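Long-range contacts in rhamnosidase B (Bacillus sp., PDB 2OKX), which hydrolyses terminal non-reducing alpha-L-rhamnose units of alpha-L-rhamnosides, as a glycoside hydrolase of family 78: residues I154-L159 and F486-R491; P19-R24 and G135-N140. All blocks are in the same frame, centred on the assembly; numbering follows the deposited sequence. Where two conformers were deposited one is given.

Contact 1 (I154-L159 and F486-R491)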
# COMPACT_ATOMS: atom_id res chain seq x y z
N ILE A 154 -6.71 -11.36 -18.78
CA ILE A 154 -6.46 -12.75 -19.17
C ILE A 154 -7.54 -13.31 -20.09
O ILE A 154 -8.72 -13.30 -19.74
CB ILE A 154 -6.40 -13.67 -17.93
CG1 ILE A 154 -5.44 -13.11 -16.88
CG2 ILE A 154 -5.99 -15.08 -18.35
CD1 ILE A 154 -3.98 -13.11 -17.30
N ASP A 155 -7.14 -13.80 -21.25
CA ASP A 155 -8.08 -14.40 -22.18
C ASP A 155 -7.91 -15.90 -22.04
O ASP A 155 -6.98 -16.49 -22.61
CB ASP A 155 -7.79 -13.95 -23.62
CG ASP A 155 -8.85 -14.42 -24.59
OD1 ASP A 155 -9.01 -13.77 -25.65
OD2 ASP A 155 -9.51 -15.44 -24.31
N ALA A 156 -8.80 -16.52 -21.27
CA ALA A 156 -8.75 -17.95 -21.00
C ALA A 156 -8.85 -18.84 -22.23
O ALA A 156 -8.51 -20.02 -22.18
CB ALA A 156 -9.84 -18.31 -19.99
N ARG A 157 -9.32 -18.28 -23.34
CA ARG A 157 -9.43 -19.07 -24.57
C ARG A 157 -8.06 -19.48 -25.09
O ARG A 157 -7.94 -20.44 -25.85
CB ARG A 157 -10.18 -18.27 -25.64
CG ARG A 157 -11.64 -18.04 -25.29
CD ARG A 157 -12.29 -17.08 -26.26
NE ARG A 157 -11.64 -15.77 -26.25
CZ ARG A 157 -12.11 -14.71 -26.90
NH1 ARG A 157 -13.23 -14.81 -27.62
NH2 ARG A 157 -11.46 -13.56 -26.85
N GLU A 158 -7.02 -18.77 -24.66
CA GLU A 158 -5.65 -19.07 -25.09
C GLU A 158 -4.82 -19.62 -23.95
O GLU A 158 -3.61 -19.81 -24.08
CB GLU A 158 -4.98 -17.80 -25.63
CG GLU A 158 -5.79 -17.08 -26.68
CD GLU A 158 -5.13 -15.80 -27.14
OE1 GLU A 158 -5.79 -15.03 -27.87
OE2 GLU A 158 -3.96 -15.55 -26.77
N LEU A 159 -5.47 -19.89 -22.82
CA LEU A 159 -4.79 -20.41 -21.64
C LEU A 159 -4.98 -21.91 -21.45
O LEU A 159 -6.09 -22.42 -21.51
CB LEU A 159 -5.28 -19.66 -20.39
CG LEU A 159 -4.77 -20.03 -18.99
CD1 LEU A 159 -5.45 -21.28 -18.49
CD2 LEU A 159 -3.27 -20.22 -19.03
N PHE A 486 -9.12 -6.30 -12.94
CA PHE A 486 -8.66 -7.37 -13.80
C PHE A 486 -9.80 -7.70 -14.74
O PHE A 486 -10.97 -7.46 -14.43
CB PHE A 486 -8.16 -8.61 -13.02
CG PHE A 486 -9.25 -9.52 -12.50
CD1 PHE A 486 -9.35 -9.77 -11.13
CD2 PHE A 486 -10.12 -10.19 -13.36
CE1 PHE A 486 -10.29 -10.67 -10.63
CE2 PHE A 486 -11.06 -11.09 -12.86
CZ PHE A 486 -11.15 -11.33 -11.50
N ARG A 487 -9.46 -8.19 -15.93
CA ARG A 487 -10.47 -8.61 -16.89
C ARG A 487 -10.15 -10.05 -17.22
O ARG A 487 -8.99 -10.39 -17.46
CB ARG A 487 -10.43 -7.77 -18.17
CG ARG A 487 -11.21 -8.43 -19.32
CD ARG A 487 -11.50 -7.46 -20.44
NE ARG A 487 -12.47 -6.45 -20.03
CZ ARG A 487 -12.87 -5.44 -20.80
NH1 ARG A 487 -12.40 -5.32 -22.03
NH2 ARG A 487 -13.76 -4.57 -20.34
N TYR A 488 -11.18 -10.88 -17.21
CA TYR A 488 -11.03 -12.29 -17.51
C TYR A 488 -12.00 -12.59 -18.64
O TYR A 488 -13.19 -12.29 -18.55
CB TYR A 488 -11.40 -13.12 -16.28
CG TYR A 488 -11.35 -14.62 -16.49
CD1 TYR A 488 -10.18 -15.34 -16.23
CD2 TYR A 488 -12.47 -15.31 -16.95
CE1 TYR A 488 -10.14 -16.72 -16.41
CE2 TYR A 488 -12.43 -16.69 -17.14
CZ TYR A 488 -11.27 -17.39 -16.87
OH TYR A 488 -11.23 -18.75 -17.06
N ILE A 489 -11.48 -13.16 -19.73
CA ILE A 489 -12.31 -13.51 -20.88
C ILE A 489 -12.47 -15.03 -20.84
O ILE A 489 -11.49 -15.77 -20.85
CB ILE A 489 -11.64 -13.07 -22.19
CG1 ILE A 489 -11.29 -11.58 -22.11
CG2 ILE A 489 -12.59 -13.31 -23.36
CD1 ILE A 489 -10.39 -11.09 -23.23
N CYS A 490 -13.72 -15.47 -20.79
CA CYS A 490 -14.06 -16.88 -20.68
C CYS A 490 -13.81 -17.83 -21.84
O CYS A 490 -13.95 -17.47 -23.01
CB CYS A 490 -15.53 -17.01 -20.30
SG CYS A 490 -15.94 -16.27 -18.72
N ARG A 491 -13.45 -19.05 -21.49
CA ARG A 491 -13.27 -20.11 -22.47
C ARG A 491 -14.66 -20.73 -22.37
O ARG A 491 -15.47 -20.29 -21.55
CB ARG A 491 -12.21 -21.12 -22.03
CG ARG A 491 -12.55 -21.92 -20.78
CD ARG A 491 -11.65 -23.15 -20.67
NE ARG A 491 -10.25 -22.76 -20.60
CZ ARG A 491 -9.62 -22.42 -19.48
NH1 ARG A 491 -10.28 -22.42 -18.33
NH2 ARG A 491 -8.35 -22.05 -19.51
O HOH W 1 -8.91 -22.92 -23.36
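Ile489, Arg491 and Ala156 bury the most surface where 154-159 meets 486-491, and together they make a worked example of a short parallel strand pair prolonged by side chains. The strands are in register at Ile154 with Tyr488 and Asp155 with Ile489. Ile154 lies between two partners, its N giving a nearly straight bond to Arg487 O while its O accepts from Ile489 N. As the chain bends into the 3-10 segment 156-158, Ala156 N still reaches Ile489 O at 2.8 Å, but with the N-H...O angle down to 142°. With CG1 anti to the carbonyl carbon (chi1 -53°), Ile489 lays CD1 against the Asp155 carboxylate and sets CG2 over one face of the Arg157 guanidinium, 3.7 Å from Arg157 NH2. That guanidinium is held side-on by Asp155, with Arg157 NE on OD2 at 2.9 Å and NH2 on OD1 at 2.7 Å; OD2 also takes the backbone N of Arg157, an Asx turn. The Ala156 methyl comes obliquely upon the Tyr488 ring, CB 3.6 Å from CZ, and also lies over the rim of one face of the Arg491 guanidinium. Arg491, bent at chi3 (59°), curls back so that its NH2 donates to Leu159 O at 3.0 Å, while water 1 joins its NE to Ala156 O. Strand 485-489 also pairs antiparallel with strand 462-472 in the concanavalin-like region. Tyr488 bonds Gln495 through its hydroxyl and meets Phe453 edge-to-face, so strands 493-498 and 450-457 back the contact.

Contact 2 (P19-R24 and G135-N140)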
# COMPACT_ATOMS: atom_id res chain seq x y z
N PRO A 19 11.21 -8.55 -19.59
CA PRO A 19 10.01 -8.11 -20.30
C PRO A 19 9.05 -7.38 -19.37
O PRO A 19 9.06 -7.60 -18.15
CB PRO A 19 9.43 -9.41 -20.83
CG PRO A 19 9.78 -10.38 -19.74
CD PRO A 19 11.21 -10.01 -19.42
N ARG A 20 8.23 -6.51 -19.95
CA ARG A 20 7.26 -5.76 -19.16
C ARG A 20 6.01 -6.59 -18.88
O ARG A 20 5.47 -7.24 -19.78
CB ARG A 20 6.83 -4.49 -19.92
CG ARG A 20 5.71 -3.70 -19.23
CD ARG A 20 5.00 -2.80 -20.23
NE ARG A 20 3.89 -2.02 -19.67
CZ ARG A 20 4.03 -0.90 -18.96
NH1 ARG A 20 5.24 -0.42 -18.69
NH2 ARG A 20 2.95 -0.25 -18.54
N ASN A 21 5.58 -6.57 -17.63
CA ASN A 21 4.35 -7.26 -17.23
C ASN A 21 4.16 -8.61 -17.91
O ASN A 21 3.17 -8.82 -18.61
CB ASN A 21 3.17 -6.33 -17.56
CG ASN A 21 1.84 -6.85 -17.04
OD1 ASN A 21 0.78 -6.41 -17.48
ND2 ASN A 21 1.88 -7.78 -16.09
N GLU A 22 5.09 -9.54 -17.69
CA GLU A 22 4.98 -10.86 -18.29
C GLU A 22 4.86 -11.96 -17.26
O GLU A 22 5.66 -12.05 -16.33
CB GLU A 22 6.19 -11.14 -19.19
CG GLU A 22 6.17 -12.53 -19.83
CD GLU A 22 7.36 -12.77 -20.75
OE1 GLU A 22 8.31 -13.48 -20.35
OE2 GLU A 22 7.34 -12.25 -21.89
N TRP A 23 3.86 -12.82 -17.43
CA TRP A 23 3.65 -13.95 -16.53
C TRP A 23 4.14 -15.19 -17.27
O TRP A 23 3.66 -15.51 -18.36
CB TRP A 23 2.17 -14.06 -16.17
CG TRP A 23 1.67 -12.91 -15.33
CD1 TRP A 23 2.37 -11.78 -14.98
CD2 TRP A 23 0.38 -12.78 -14.72
NE1 TRP A 23 1.60 -10.96 -14.20
CE2 TRP A 23 0.37 -11.55 -14.02
CE3 TRP A 23 -0.77 -13.58 -14.70
CZ2 TRP A 23 -0.75 -11.10 -13.31
CZ3 TRP A 23 -1.88 -13.13 -13.98
CH2 TRP A 23 -1.86 -11.90 -13.30
N ARG A 24 5.12 -15.87 -16.69
CA ARG A 24 5.71 -17.05 -17.32
C ARG A 24 5.61 -18.32 -16.48
O ARG A 24 5.85 -18.29 -15.27
CB ARG A 24 7.17 -16.75 -17.66
CG ARG A 24 7.97 -17.91 -18.22
CD ARG A 24 9.34 -17.43 -18.70
NE ARG A 24 9.22 -16.62 -19.91
CZ ARG A 24 8.99 -17.11 -21.12
NH1 ARG A 24 8.86 -18.42 -21.30
NH2 ARG A 24 8.89 -16.29 -22.16
N GLY A 135 -0.58 -18.54 -21.21
CA GLY A 135 -1.46 -18.27 -22.33
C GLY A 135 -2.59 -17.30 -22.04
O GLY A 135 -3.26 -17.40 -21.02
N GLY A 136 -2.79 -16.35 -22.95
CA GLY A 136 -3.86 -15.38 -22.78
C GLY A 136 -3.55 -14.17 -21.91
O GLY A 136 -4.32 -13.21 -21.89
N GLN A 137 -2.43 -14.19 -21.19
CA GLN A 137 -2.07 -13.07 -20.34
C GLN A 137 -1.51 -11.93 -21.19
O GLN A 137 -0.43 -12.05 -21.77
CB GLN A 137 -1.04 -13.50 -19.29
CG GLN A 137 -0.70 -12.41 -18.28
CD GLN A 137 0.54 -11.63 -18.65
OE1 GLN A 137 0.63 -10.42 -18.42
NE2 GLN A 137 1.53 -12.32 -19.20
N ARG A 138 -2.26 -10.83 -21.25
CA ARG A 138 -1.87 -9.67 -22.04
C ARG A 138 -0.84 -8.79 -21.34
O ARG A 138 -1.13 -8.20 -20.29
CB ARG A 138 -3.10 -8.83 -22.38
CG ARG A 138 -4.26 -9.63 -22.98
CD ARG A 138 -3.80 -10.55 -24.11
NE ARG A 138 -4.93 -11.12 -24.85
CZ ARG A 138 -4.84 -12.18 -25.65
NH1 ARG A 138 -3.68 -12.80 -25.82
NH2 ARG A 138 -5.92 -12.62 -26.27
N SER A 139 0.34 -8.68 -21.93
CA SER A 139 1.41 -7.88 -21.35
C SER A 139 1.21 -6.38 -21.50
O SER A 139 2.06 -5.60 -21.07
CB SER A 139 2.76 -8.28 -21.96
OG SER A 139 3.17 -9.55 -21.48
N ASN A 140 0.10 -5.97 -22.10
CA ASN A 140 -0.17 -4.54 -22.25
C ASN A 140 -1.25 -4.08 -21.26
O ASN A 140 -1.76 -2.96 -21.38
CB ASN A 140 -0.60 -4.19 -23.68
CG ASN A 140 -1.95 -4.78 -24.05
OD1 ASN A 140 -2.69 -4.19 -24.84
ND2 ASN A 140 -2.27 -5.94 -23.49
O HOH W 2 1.62 -3.68 -19.39
O HOH W 3 5.82 -10.38 -22.61
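Gln137 lies over the Trp23 indole within the N-terminal beta-rich domain, whose sequence clan is consistent with a galactose-binding-type beta-sandwich; strand 22-31 is there a neighbour of strand 130-133, and the loop that leaves the latter includes residues 135-140. The tight part of the contact centres on this stack. CG of Gln137 is anti to its backbone N (chi1 -175°), and a bend at chi2 then turns the amide down until its plane is only 17° from that of the ring. Gln137 CG sits 3.5 Å above the indole plane, offset toward the rim, and Gln137 CD comes 3.7 Å from Trp23 CG. The amide end lies beside Asn21 O and Trp23 N. Replacing Gln137 with an alanine would probably uncover that face of the indole and open a gap beside it. Trp23 is packed as well by Leu93, Leu95 and Ile154. Ser139 belongs to the close part too, its CB 3.4 Å from Asn21 O. In one of its two modelled conformers Ser139 OG donates to Asn21 O at 3.0 Å, from above the carbonyl plane, and water 3 joins that hydroxyl to Glu22 OE2; bond and bridge hold for that conformer alone and are doubtful for the other. Asn21 turns its OD1 to Ser141. The looser, watery side is at Arg20, partly exposed, which stretches past the loop to a salt bridge with Asp224. Its polar link across runs through water 2, which accepts from Arg20 NE at 2.8 Å and lies 2.6 Å from Ser139 O.

From the N terminus, the chain first passes through 19-24 and, after some 110 residues rich in strand and without helix, returns at 135-140, where contact 2 closes its loop inside the N-terminal domain. Contact 1 opens soon afterwards at 154-159 and closes more than 320 residues later at 486-491. The loops therefore run in series, neither nested nor crossed. Contact 2 ties together parts of one domain, whereas contact 1 joins that domain to the concanavalin-like one. Their centres are about 12 Å apart and they touch directly: Arg138 NH2 forms a salt bridge with Glu158 OE1 (2.9 Å), and Ile154 CD1 packs on Gln137 CG.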